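Local coordinates for glycosyl hydrolases family 31 family protein (Aspergillus niger, PDB 6DRU) that releases alpha-xylose from the non-reducing terminal glucose of xyloglucan oligosaccharides, as a family 31 glycoside hydrolase, at residues T263-L268 with S280-D285; K390-D395 with Q445-G450; A306-R311 with A318-S323; G511-D516 with L545-F550. All blocks are in the same frame, centred on the assembly; numbering follows the deposited sequence.

All four interactions lie in the TIM-barrel domain, each packing an outer helix against the barrel sheet. Along the chain they come in the order 1, 3, 2, 4. Interactions 1 and 3 are neighbours, centres about 7 Å apart, because strands 281-284 and 319-328 pair; strand 391-394 is next in the sheet, with the centre of interaction 2 about 16 Å from that of interaction 3. The centre of interaction 4 is about 20 to 23 Å from those of the others, at strand 513-514, later in the same sheet. Through Asp285, Trp393 and Asp395, interactions 1 and 2 reach xylose, so these strands and the residues just past them supply part of its pocket.

Interaction 1 (T263-L268 with S280-D285); sequences TEVELL and SMIVID. With NAG (2-acetamido-2-deoxy-beta-D-glucopyranose), chain C; XYS (alpha-D-xylopyranose), chain N.
Leu268 turns CG away from its own backbone N (chi1 179°), while Ile282 sets its CG1 branch beside its N (chi1 -68°), and the two chains slide past each other in opposite directions. CD2 of Leu268 thereby lies 3.5 Å from CD1 of Ile282, branch end against chain end. One turn earlier on the helix, Val265 splits its two methyls between two strand residues. CG1 comes within 4.2 Å of Ile282 CG2, and CG2 lies 4.3 Å from CG1 of Ile284, whose side chain, although its CB does not aim at the helix, comes nearer to it beyond CB. The contact is wholly apolar and buried: the grip comes from branched aliphatic groups fitted against one another. Helix and strand run nearly antiparallel, at 160°, with their axes 10.5 Å apart. Just past the strand, Asp285 accepts a hydrogen bond from the xylose, O4 to OD2 2.5 Å, and the same sugar is also hydrogen-bonded to His557, Arg470 and Asp487. On the flank of the helix, Glu264 CB lies 3.5 Å from O5 of an N-acetylglucosamine of an attached glycan. The contact closes the beta-alpha-beta unit of strand 252-254, helix 262-274 and strand 281-284; Met320 of the adjoining strand 319-328 touches Val265, Ile282 and Ile284, and Met308 of helix 305-316 completes the layer beside Val265 and Ile284.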
# COMPACT_ATOMS: atom_id res chain seq x y z
N THR A 263 -26.08 -1.88 -47.66
CA THR A 263 -26.57 -2.65 -48.80
C THR A 263 -26.29 -4.14 -48.64
O THR A 263 -27.09 -4.96 -49.09
CB THR A 263 -25.93 -2.11 -50.09
OG1 THR A 263 -26.53 -0.85 -50.43
CG2 THR A 263 -26.09 -3.09 -51.25
N GLU A 264 -25.20 -4.50 -47.96
CA GLU A 264 -24.95 -5.92 -47.69
C GLU A 264 -26.02 -6.50 -46.77
O GLU A 264 -26.43 -7.65 -46.95
CB GLU A 264 -23.56 -6.10 -47.09
CG GLU A 264 -23.23 -7.54 -46.72
CD GLU A 264 -21.81 -7.71 -46.23
OE1 GLU A 264 -20.99 -6.79 -46.45
OE2 GLU A 264 -21.51 -8.77 -45.64
N VAL A 265 -26.47 -5.72 -45.79
CA VAL A 265 -27.53 -6.18 -44.90
C VAL A 265 -28.85 -6.30 -45.65
O VAL A 265 -29.63 -7.23 -45.42
CB VAL A 265 -27.64 -5.25 -43.68
CG1 VAL A 265 -28.85 -5.62 -42.84
CG2 VAL A 265 -26.37 -5.33 -42.85
N GLU A 266 -29.13 -5.36 -46.56
CA GLU A 266 -30.38 -5.41 -47.30
C GLU A 266 -30.40 -6.58 -48.28
O GLU A 266 -31.45 -7.20 -48.50
CB GLU A 266 -30.62 -4.09 -48.02
CG GLU A 266 -31.03 -2.95 -47.10
CD GLU A 266 -31.13 -1.62 -47.81
OE1 GLU A 266 -30.43 -1.43 -48.83
OE2 GLU A 266 -31.93 -0.76 -47.36
N LEU A 267 -29.25 -6.91 -48.88
CA LEU A 267 -29.20 -8.07 -49.77
C LEU A 267 -29.30 -9.37 -48.99
O LEU A 267 -29.78 -10.38 -49.52
CB LEU A 267 -27.93 -8.05 -50.62
CG LEU A 267 -27.72 -6.85 -51.54
CD1 LEU A 267 -26.40 -6.97 -52.29
CD2 LEU A 267 -28.89 -6.70 -52.51
N LEU A 268 -28.84 -9.37 -47.73
CA LEU A 268 -28.98 -10.56 -46.89
C LEU A 268 -30.45 -10.86 -46.62
O LEU A 268 -30.89 -12.01 -46.70
CB LEU A 268 -28.21 -10.36 -45.59
CG LEU A 268 -28.26 -11.48 -44.55
CD1 LEU A 268 -27.61 -12.74 -45.09
CD2 LEU A 268 -27.54 -11.01 -43.30
N SER A 280 -35.13 -14.82 -37.77
CA SER A 280 -35.81 -14.01 -36.76
C SER A 280 -35.05 -12.76 -36.36
O SER A 280 -35.68 -11.79 -35.92
CB SER A 280 -36.09 -14.85 -35.51
OG SER A 280 -37.07 -15.84 -35.77
N MET A 281 -33.73 -12.73 -36.50
CA MET A 281 -32.95 -11.57 -36.09
C MET A 281 -31.67 -11.50 -36.90
O MET A 281 -31.00 -12.52 -37.10
CB MET A 281 -32.63 -11.61 -34.59
CG MET A 281 -32.40 -10.23 -33.98
SD MET A 281 -31.45 -10.28 -32.44
CE MET A 281 -32.65 -10.96 -31.31
N ILE A 282 -31.34 -10.30 -37.36
CA ILE A 282 -30.12 -10.02 -38.12
C ILE A 282 -29.22 -9.17 -37.24
O ILE A 282 -29.67 -8.16 -36.68
CB ILE A 282 -30.44 -9.30 -39.44
CG1 ILE A 282 -31.21 -10.23 -40.40
CG2 ILE A 282 -29.17 -8.80 -40.10
CD1 ILE A 282 -30.35 -11.16 -41.19
N VAL A 283 -27.95 -9.55 -37.12
CA VAL A 283 -27.01 -8.91 -36.20
C VAL A 283 -25.93 -8.19 -36.99
O VAL A 283 -25.35 -8.75 -37.93
CB VAL A 283 -26.40 -9.94 -35.23
CG1 VAL A 283 -25.56 -9.23 -34.19
CG2 VAL A 283 -27.49 -10.76 -34.57
N ILE A 284 -25.64 -6.95 -36.59
CA ILE A 284 -24.55 -6.16 -37.15
C ILE A 284 -23.43 -6.10 -36.11
O ILE A 284 -23.66 -5.70 -34.96
CB ILE A 284 -25.01 -4.74 -37.53
CG1 ILE A 284 -26.13 -4.80 -38.57
CG2 ILE A 284 -23.84 -3.92 -38.05
CD1 ILE A 284 -26.72 -3.45 -38.91
N ASP A 285 -22.22 -6.49 -36.52
CA ASP A 285 -21.12 -6.64 -35.58
C ASP A 285 -20.43 -5.29 -35.34
O ASP A 285 -20.97 -4.22 -35.66
CB ASP A 285 -20.14 -7.70 -36.09
CG ASP A 285 -19.30 -8.30 -34.98
OD1 ASP A 285 -19.34 -7.78 -33.85
OD2 ASP A 285 -18.59 -9.30 -35.25
C1 NAG C . -21.38 -3.01 -49.55
C2 NAG C . -20.16 -2.73 -50.40
C3 NAG C . -20.23 -3.39 -51.73
C4 NAG C . -20.56 -4.85 -51.57
C5 NAG C . -21.83 -5.00 -50.75
C6 NAG C . -22.14 -6.46 -50.53
C7 NAG C . -19.00 -0.66 -49.82
C8 NAG C . -18.13 -1.45 -48.88
N2 NAG C . -20.00 -1.33 -50.56
O3 NAG C . -19.01 -3.22 -52.41
O4 NAG C . -20.75 -5.43 -52.84
O5 NAG C . -21.63 -4.39 -49.50
O6 NAG C . -21.02 -7.10 -49.97
O7 NAG C . -18.84 0.54 -49.93
C1 XYS N . -15.36 -9.89 -29.97
C2 XYS N . -16.62 -10.72 -29.88
C3 XYS N . -16.98 -11.22 -31.25
C4 XYS N . -17.05 -10.06 -32.22
C5 XYS N . -15.78 -9.26 -32.13
O1 XYS N . -14.32 -10.68 -30.50
O2 XYS N . -16.41 -11.80 -29.00
O3 XYS N . -18.23 -11.88 -31.21
O4 XYS N . -17.20 -10.56 -33.53
O5 XYS N . -15.59 -8.78 -30.82

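Interaction 2 (K390-D395 with Q445-G450). With XYS (alpha-D-xylopyranose), chain N.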
# COMPACT_ATOMS: atom_id res chain seq x y z
N LYS A 390 -33.58 -2.27 -32.28
CA LYS A 390 -34.02 -2.19 -30.90
C LYS A 390 -33.46 -3.31 -30.03
O LYS A 390 -33.89 -3.47 -28.89
CB LYS A 390 -35.55 -2.20 -30.84
CG LYS A 390 -36.19 -1.25 -31.83
CD LYS A 390 -37.71 -1.23 -31.70
CE LYS A 390 -38.27 0.13 -32.08
NZ LYS A 390 -39.59 0.39 -31.44
N ASN A 391 -32.50 -4.08 -30.54
CA ASN A 391 -31.78 -5.07 -29.75
C ASN A 391 -30.30 -4.74 -29.83
O ASN A 391 -29.81 -4.28 -30.87
CB ASN A 391 -32.06 -6.48 -30.26
CG ASN A 391 -33.54 -6.81 -30.28
OD1 ASN A 391 -34.10 -7.25 -29.28
ND2 ASN A 391 -34.18 -6.59 -31.43
N PHE A 392 -29.57 -4.96 -28.74
CA PHE A 392 -28.22 -4.43 -28.62
C PHE A 392 -27.24 -5.52 -28.21
O PHE A 392 -27.53 -6.36 -27.35
CB PHE A 392 -28.18 -3.28 -27.63
CG PHE A 392 -28.95 -2.07 -28.09
CD1 PHE A 392 -28.40 -1.22 -29.03
CD2 PHE A 392 -30.22 -1.82 -27.62
CE1 PHE A 392 -29.10 -0.11 -29.47
CE2 PHE A 392 -30.93 -0.72 -28.06
CZ PHE A 392 -30.37 0.14 -28.99
N TRP A 393 -26.07 -5.49 -28.84
CA TRP A 393 -25.00 -6.45 -28.61
C TRP A 393 -23.90 -5.74 -27.82
O TRP A 393 -23.08 -5.02 -28.39
CB TRP A 393 -24.48 -7.00 -29.94
CG TRP A 393 -23.48 -8.10 -29.81
CD1 TRP A 393 -23.07 -8.72 -28.67
CD2 TRP A 393 -22.76 -8.73 -30.89
NE1 TRP A 393 -22.15 -9.68 -28.96
CE2 TRP A 393 -21.94 -9.71 -30.31
CE3 TRP A 393 -22.74 -8.55 -32.27
CZ2 TRP A 393 -21.10 -10.52 -31.08
CZ3 TRP A 393 -21.91 -9.36 -33.03
CH2 TRP A 393 -21.10 -10.33 -32.43
N ILE A 394 -23.90 -5.94 -26.50
CA ILE A 394 -22.96 -5.26 -25.61
C ILE A 394 -21.75 -6.18 -25.44
O ILE A 394 -21.67 -6.99 -24.51
CB ILE A 394 -23.60 -4.87 -24.29
CG1 ILE A 394 -24.60 -5.94 -23.84
CG2 ILE A 394 -24.25 -3.53 -24.45
CD1 ILE A 394 -25.24 -5.66 -22.49
N ASP A 395 -20.79 -6.02 -26.34
CA ASP A 395 -19.64 -6.90 -26.44
C ASP A 395 -18.44 -6.28 -25.73
O ASP A 395 -18.34 -5.06 -25.58
CB ASP A 395 -19.32 -7.14 -27.92
CG ASP A 395 -18.17 -8.10 -28.13
OD1 ASP A 395 -17.35 -7.84 -29.03
OD2 ASP A 395 -18.08 -9.10 -27.39
N GLN A 445 -27.44 -3.69 -17.00
CA GLN A 445 -28.44 -2.84 -16.37
C GLN A 445 -28.69 -1.57 -17.17
O GLN A 445 -29.82 -1.06 -17.18
CB GLN A 445 -28.00 -2.51 -14.94
CG GLN A 445 -28.91 -1.55 -14.19
CD GLN A 445 -28.30 -1.06 -12.89
OE1 GLN A 445 -27.08 -0.98 -12.76
NE2 GLN A 445 -29.15 -0.73 -11.93
N ALA A 446 -27.66 -1.04 -17.83
CA ALA A 446 -27.84 0.19 -18.61
C ALA A 446 -28.88 0.02 -19.71
O ALA A 446 -29.73 0.90 -19.90
CB ALA A 446 -26.49 0.62 -19.19
N ILE A 447 -28.84 -1.11 -20.43
CA ILE A 447 -29.83 -1.32 -21.49
C ILE A 447 -31.15 -1.81 -20.91
O ILE A 447 -32.21 -1.48 -21.45
CB ILE A 447 -29.29 -2.30 -22.55
CG1 ILE A 447 -28.05 -1.71 -23.23
CG2 ILE A 447 -30.33 -2.60 -23.60
CD1 ILE A 447 -26.79 -2.25 -22.67
N GLU A 448 -31.11 -2.57 -19.82
CA GLU A 448 -32.35 -2.98 -19.17
C GLU A 448 -33.16 -1.76 -18.75
O GLU A 448 -34.37 -1.70 -18.96
CB GLU A 448 -32.05 -3.87 -17.97
CG GLU A 448 -33.28 -4.30 -17.19
CD GLU A 448 -34.09 -5.36 -17.92
OE1 GLU A 448 -33.59 -5.93 -18.90
OE2 GLU A 448 -35.24 -5.62 -17.50
N GLU A 449 -32.49 -0.76 -18.16
CA GLU A 449 -33.17 0.47 -17.79
C GLU A 449 -33.70 1.19 -19.02
O GLU A 449 -34.80 1.75 -19.00
CB GLU A 449 -32.21 1.38 -17.01
CG GLU A 449 -31.84 0.85 -15.63
CD GLU A 449 -30.70 1.63 -15.00
OE1 GLU A 449 -29.93 2.29 -15.73
OE2 GLU A 449 -30.57 1.59 -13.75
N GLY A 450 -32.94 1.17 -20.12
CA GLY A 450 -33.41 1.81 -21.34
C GLY A 450 -34.57 1.08 -21.98
O GLY A 450 -35.54 1.70 -22.42
C1 XYS N . -15.36 -9.89 -29.97
C2 XYS N . -16.62 -10.72 -29.88
C3 XYS N . -16.98 -11.22 -31.25
C4 XYS N . -17.05 -10.06 -32.22
C5 XYS N . -15.78 -9.26 -32.13
O1 XYS N . -14.32 -10.68 -30.50
O2 XYS N . -16.41 -11.80 -29.00
O3 XYS N . -18.23 -11.88 -31.21
O4 XYS N . -17.20 -10.56 -33.53
O5 XYS N . -15.59 -8.78 -30.82
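Ile447 is the residue of segment 445-450, on helix 439-455, that meets the strand, touching both Phe392 and Ile394. Walking along the helix, Gln445 and Ala446 come first and rest on Arg373 of helix 370-385. Ile447 follows, directed at the strand, with its two branches divided. CG2, which stands anti to the backbone N, lies 4.1 Å from Phe392 CD2 and approaches that ring obliquely. The longer branch ends in CD1, which meets Ile394 tip to tip, 3.4 Å from its CG2 and 3.8 Å from its CD1. Next, Glu448 forms a salt bridge with Arg452 and accepts a hydrogen bond from Cys480 N, and Glu449 forms a salt bridge with Arg373, so the acidic groups are engaged beside the apolar contact. On the strand, Trp393 sets off away from the helix, and its indole lines the xylose pocket, where xylose O3 lies near the plane of its ring, at the edge, 3.2 Å from CZ2. Asp395, an active-site residue, follows, with OD1 2.7 Å from xylose O5. Outward-facing Phe392 and Ile394 thus meet the helix layer, and the active-site aspartate sits at the C-terminal end of the strand, where TIM barrels carry their active sites.

Interaction 3 (A306-R311 with A318-S323); sequences AQMSAR and AEMMAS
Helix 305-316 crosses between the parallel strands 281-284 and 319-328, making a beta-alpha-beta unit of the TIM barrel, and here its Met308 and Ser309 pack on Met320 of the second strand. Met320 is the strand residue at the centre of the contact. Its CB is directed at the helix, CG lies anti to its carbonyl carbon (chi1 -62°), and bends further along bring SD and CE to the helix surface. SD lies 3.8 Å from Ser309 CA and 4.1 Å from Ser309 CB, so the sulfur rests on the helix backbone as much as on a side chain. Met308 arrives from one side, its chain extended as far as SD and then bent at chi3 (65°). Its terminal CE reaches 4.1 Å from the SD of Met320 and equally far from Met320 CE, and the two thioether chains cross at about a right angle. The hydroxyl of Ser309 is occupied elsewhere: OG is hydrogen-bonded to the carbonyl oxygen of Lys387, outside the two segments. Around the pair, Trp302 also touches Met308, and the carbonyl oxygen of Met320 accepts a hydrogen bond from Asn391 ND2 of the adjoining strand 391-394, so the strand behind the contact is tied into the sheet. The interface is thus held by dispersion between thioether and aliphatic groups, whose grip depends on shape and not on direction, while the hydroxyl of Ser309 ties the helix to the backbone at Lys387.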
# COMPACT_ATOMS: atom_id res chain seq x y z
N ALA A 306 -32.90 3.78 -40.67
CA ALA A 306 -34.32 3.55 -40.48
C ALA A 306 -34.92 2.84 -41.69
O ALA A 306 -35.81 1.99 -41.55
CB ALA A 306 -35.05 4.87 -40.23
N GLN A 307 -34.43 3.16 -42.89
CA GLN A 307 -34.86 2.45 -44.09
C GLN A 307 -34.32 1.03 -44.14
O GLN A 307 -35.00 0.13 -44.64
CB GLN A 307 -34.43 3.22 -45.34
CG GLN A 307 -35.02 2.69 -46.63
CD GLN A 307 -34.18 3.03 -47.84
OE1 GLN A 307 -33.51 4.06 -47.87
NE2 GLN A 307 -34.21 2.17 -48.85
N MET A 308 -33.10 0.82 -43.64
CA MET A 308 -32.52 -0.52 -43.65
C MET A 308 -33.31 -1.46 -42.75
O MET A 308 -33.64 -2.58 -43.14
CB MET A 308 -31.06 -0.46 -43.23
CG MET A 308 -30.39 -1.82 -43.15
SD MET A 308 -28.77 -1.77 -42.36
CE MET A 308 -29.23 -1.27 -40.70
N SER A 309 -33.61 -1.01 -41.53
CA SER A 309 -34.35 -1.86 -40.60
C SER A 309 -35.77 -2.12 -41.10
O SER A 309 -36.29 -3.23 -40.93
CB SER A 309 -34.39 -1.20 -39.22
OG SER A 309 -35.23 -0.06 -39.22
N ALA A 310 -36.39 -1.12 -41.73
CA ALA A 310 -37.74 -1.31 -42.25
C ALA A 310 -37.74 -2.26 -43.44
O ALA A 310 -38.65 -3.08 -43.59
CB ALA A 310 -38.35 0.03 -42.64
N ARG A 311 -36.72 -2.17 -44.29
CA ARG A 311 -36.62 -3.09 -45.42
C ARG A 311 -36.36 -4.51 -44.95
O ARG A 311 -36.89 -5.47 -45.53
CB ARG A 311 -35.52 -2.63 -46.38
CG ARG A 311 -35.59 -3.29 -47.76
CD ARG A 311 -36.73 -2.72 -48.60
NE ARG A 311 -36.93 -3.48 -49.83
CZ ARG A 311 -38.02 -4.20 -50.09
NH1 ARG A 311 -39.01 -4.26 -49.21
NH2 ARG A 311 -38.11 -4.86 -51.24
N ALA A 318 -37.74 -10.03 -39.65
CA ALA A 318 -36.76 -10.18 -38.60
C ALA A 318 -36.47 -8.84 -37.93
O ALA A 318 -36.52 -7.78 -38.56
CB ALA A 318 -35.47 -10.77 -39.15
N GLU A 319 -36.18 -8.89 -36.63
CA GLU A 319 -35.68 -7.73 -35.93
C GLU A 319 -34.17 -7.60 -36.16
O GLU A 319 -33.54 -8.47 -36.77
CB GLU A 319 -36.00 -7.81 -34.44
CG GLU A 319 -37.49 -7.66 -34.13
CD GLU A 319 -37.77 -6.55 -33.14
OE1 GLU A 319 -37.67 -5.36 -33.53
OE2 GLU A 319 -38.09 -6.86 -31.98
N MET A 320 -33.60 -6.52 -35.66
CA MET A 320 -32.19 -6.24 -35.87
C MET A 320 -31.48 -6.00 -34.55
O MET A 320 -32.08 -5.57 -33.56
CB MET A 320 -31.99 -5.02 -36.78
CG MET A 320 -32.56 -5.21 -38.18
SD MET A 320 -31.63 -4.29 -39.42
CE MET A 320 -30.03 -5.10 -39.32
N MET A 321 -30.18 -6.31 -34.54
CA MET A 321 -29.31 -6.11 -33.39
C MET A 321 -28.00 -5.49 -33.85
O MET A 321 -27.48 -5.86 -34.91
CB MET A 321 -29.03 -7.43 -32.65
CG MET A 321 -28.05 -7.30 -31.49
SD MET A 321 -27.82 -8.82 -30.56
CE MET A 321 -29.36 -8.90 -29.64
N ALA A 322 -27.49 -4.54 -33.07
CA ALA A 322 -26.25 -3.85 -33.41
C ALA A 322 -25.28 -3.94 -32.23
O ALA A 322 -25.68 -4.11 -31.08
CB ALA A 322 -26.50 -2.39 -33.77
N SER A 323 -23.99 -3.81 -32.55
CA SER A 323 -22.92 -3.99 -31.59
C SER A 323 -22.41 -2.65 -31.08
O SER A 323 -22.39 -1.65 -31.80
CB SER A 323 -21.76 -4.77 -32.21
OG SER A 323 -20.59 -4.69 -31.42

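Interaction 4 (G511-D516 with L545-F550); sequences GWWTVD and LAWTTF
Trp547 and Val515 bury the most surface here, with Thr548 next. Trp547 swings its indole out from the helix with CG anti to the backbone N (chi1 174°), which carries the six-membered ring across to Val515, just past strand 513-514. There CZ3 lies 3.9 Å from Val515 CG2, a methyl that reaches the indole obliquely, the two side chains crossing at about a right angle. The neighbouring ring carbon, Trp547 CH2, comes 4.1 Å from Trp513 CH2; it meets the Trp513 indole at its edge, close to the plane of that ring. The other end of Trp547 is fixed by a hydrogen bond from NE1 to the hydroxyl of Tyr643, so the indole is held at its polar corner while its benzo side packs. Val515 directs its CB at the helix and uses CG2 twice, since the same methyl also lies 4.1 Å from Thr548 CG2. In the TIM barrel this is the join between strand 513-514, parallel to strand 481-484, and helix 535-548, which leads on to strand 554-555 beside strand 252-254. Leu495, Gln498 and Val499 of helix 492-508 also touch Trp547, so its indole is packed against that helix as well. Thr548 turns its methyl to Val515 and its hydroxyl back into the helix: OG1 donates to Leu545 O at 2.7 Å, tilted 27° from the carbonyl plane.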
# COMPACT_ATOMS: atom_id res chain seq x y z
N GLY A 511 -30.07 -18.86 -17.38
CA GLY A 511 -30.77 -19.72 -18.31
C GLY A 511 -30.59 -19.29 -19.75
O GLY A 511 -30.50 -20.14 -20.65
N TRP A 512 -30.53 -17.98 -19.99
CA TRP A 512 -30.38 -17.44 -21.34
C TRP A 512 -28.91 -17.53 -21.75
O TRP A 512 -28.14 -16.58 -21.64
CB TRP A 512 -30.89 -16.00 -21.41
CG TRP A 512 -32.34 -15.82 -21.02
CD1 TRP A 512 -33.11 -16.65 -20.25
CD2 TRP A 512 -33.19 -14.72 -21.38
NE1 TRP A 512 -34.37 -16.14 -20.11
CE2 TRP A 512 -34.45 -14.95 -20.80
CE3 TRP A 512 -33.00 -13.56 -22.15
CZ2 TRP A 512 -35.52 -14.07 -20.96
CZ3 TRP A 512 -34.06 -12.69 -22.31
CH2 TRP A 512 -35.31 -12.95 -21.71
N TRP A 513 -28.53 -18.71 -22.23
CA TRP A 513 -27.15 -19.01 -22.59
C TRP A 513 -27.10 -19.58 -24.00
O TRP A 513 -28.03 -20.26 -24.45
CB TRP A 513 -26.52 -19.99 -21.60
CG TRP A 513 -25.09 -20.31 -21.88
CD1 TRP A 513 -24.00 -19.63 -21.44
CD2 TRP A 513 -24.60 -21.41 -22.65
NE1 TRP A 513 -22.85 -20.23 -21.90
CE2 TRP A 513 -23.19 -21.32 -22.65
CE3 TRP A 513 -25.21 -22.45 -23.36
CZ2 TRP A 513 -22.38 -22.24 -23.31
CZ3 TRP A 513 -24.41 -23.36 -24.02
CH2 TRP A 513 -23.01 -23.26 -23.99
N THR A 514 -26.01 -19.30 -24.71
CA THR A 514 -25.86 -19.73 -26.09
C THR A 514 -24.38 -19.70 -26.46
O THR A 514 -23.52 -19.36 -25.64
CB THR A 514 -26.70 -18.85 -27.02
OG1 THR A 514 -26.30 -19.05 -28.38
CG2 THR A 514 -26.56 -17.38 -26.64
N VAL A 515 -24.08 -20.07 -27.71
CA VAL A 515 -22.72 -20.14 -28.23
C VAL A 515 -22.69 -19.52 -29.62
O VAL A 515 -23.71 -19.08 -30.16
CB VAL A 515 -22.20 -21.59 -28.30
CG1 VAL A 515 -21.86 -22.12 -26.93
CG2 VAL A 515 -23.21 -22.49 -29.01
N ASP A 516 -21.49 -19.49 -30.21
CA ASP A 516 -21.31 -19.17 -31.62
C ASP A 516 -21.30 -20.48 -32.40
O ASP A 516 -20.38 -21.29 -32.25
CB ASP A 516 -20.01 -18.40 -31.84
CG ASP A 516 -20.09 -16.97 -31.34
OD1 ASP A 516 -19.07 -16.26 -31.43
OD2 ASP A 516 -21.15 -16.58 -30.82
N LEU A 545 -23.97 -26.44 -35.78
CA LEU A 545 -25.25 -25.77 -36.02
C LEU A 545 -26.42 -26.62 -35.56
O LEU A 545 -27.43 -26.08 -35.07
CB LEU A 545 -25.37 -25.43 -37.51
CG LEU A 545 -26.47 -24.47 -38.00
CD1 LEU A 545 -27.81 -25.17 -38.19
CD2 LEU A 545 -26.60 -23.30 -37.04
N ALA A 546 -26.32 -27.94 -35.70
CA ALA A 546 -27.38 -28.82 -35.24
C ALA A 546 -27.55 -28.73 -33.73
O ALA A 546 -28.68 -28.79 -33.22
CB ALA A 546 -27.10 -30.26 -35.67
N TRP A 547 -26.45 -28.59 -33.00
CA TRP A 547 -26.53 -28.52 -31.54
C TRP A 547 -27.22 -27.24 -31.09
O TRP A 547 -27.99 -27.26 -30.12
CB TRP A 547 -25.13 -28.61 -30.93
CG TRP A 547 -25.11 -28.40 -29.45
CD1 TRP A 547 -25.98 -28.93 -28.54
CD2 TRP A 547 -24.18 -27.61 -28.71
NE1 TRP A 547 -25.65 -28.51 -27.27
CE2 TRP A 547 -24.54 -27.70 -27.35
CE3 TRP A 547 -23.07 -26.84 -29.05
CZ2 TRP A 547 -23.84 -27.05 -26.34
CZ3 TRP A 547 -22.37 -26.19 -28.05
CH2 TRP A 547 -22.76 -26.30 -26.71
N THR A 548 -26.97 -26.12 -31.78
CA THR A 548 -27.57 -24.86 -31.38
C THR A 548 -29.09 -24.88 -31.48
O THR A 548 -29.75 -24.03 -30.87
CB THR A 548 -27.00 -23.72 -32.22
OG1 THR A 548 -27.44 -23.87 -33.58
CG2 THR A 548 -25.49 -23.73 -32.18
N THR A 549 -29.65 -25.82 -32.24
CA THR A 549 -31.10 -25.98 -32.26
C THR A 549 -31.64 -26.32 -30.88
O THR A 549 -32.75 -25.90 -30.52
CB THR A 549 -31.51 -27.06 -33.27
OG1 THR A 549 -30.77 -26.88 -34.48
CG2 THR A 549 -33.00 -26.98 -33.57
N PHE A 550 -30.88 -27.08 -30.10
CA PHE A 550 -31.31 -27.51 -28.78
C PHE A 550 -30.54 -26.76 -27.69
O PHE A 550 -29.99 -27.37 -26.77
CB PHE A 550 -31.15 -29.02 -28.64
CG PHE A 550 -31.87 -29.79 -29.71
CD1 PHE A 550 -33.19 -30.17 -29.55
CD2 PHE A 550 -31.22 -30.13 -30.89
CE1 PHE A 550 -33.85 -30.87 -30.54
CE2 PHE A 550 -31.88 -30.83 -31.88
CZ PHE A 550 -33.19 -31.20 -31.71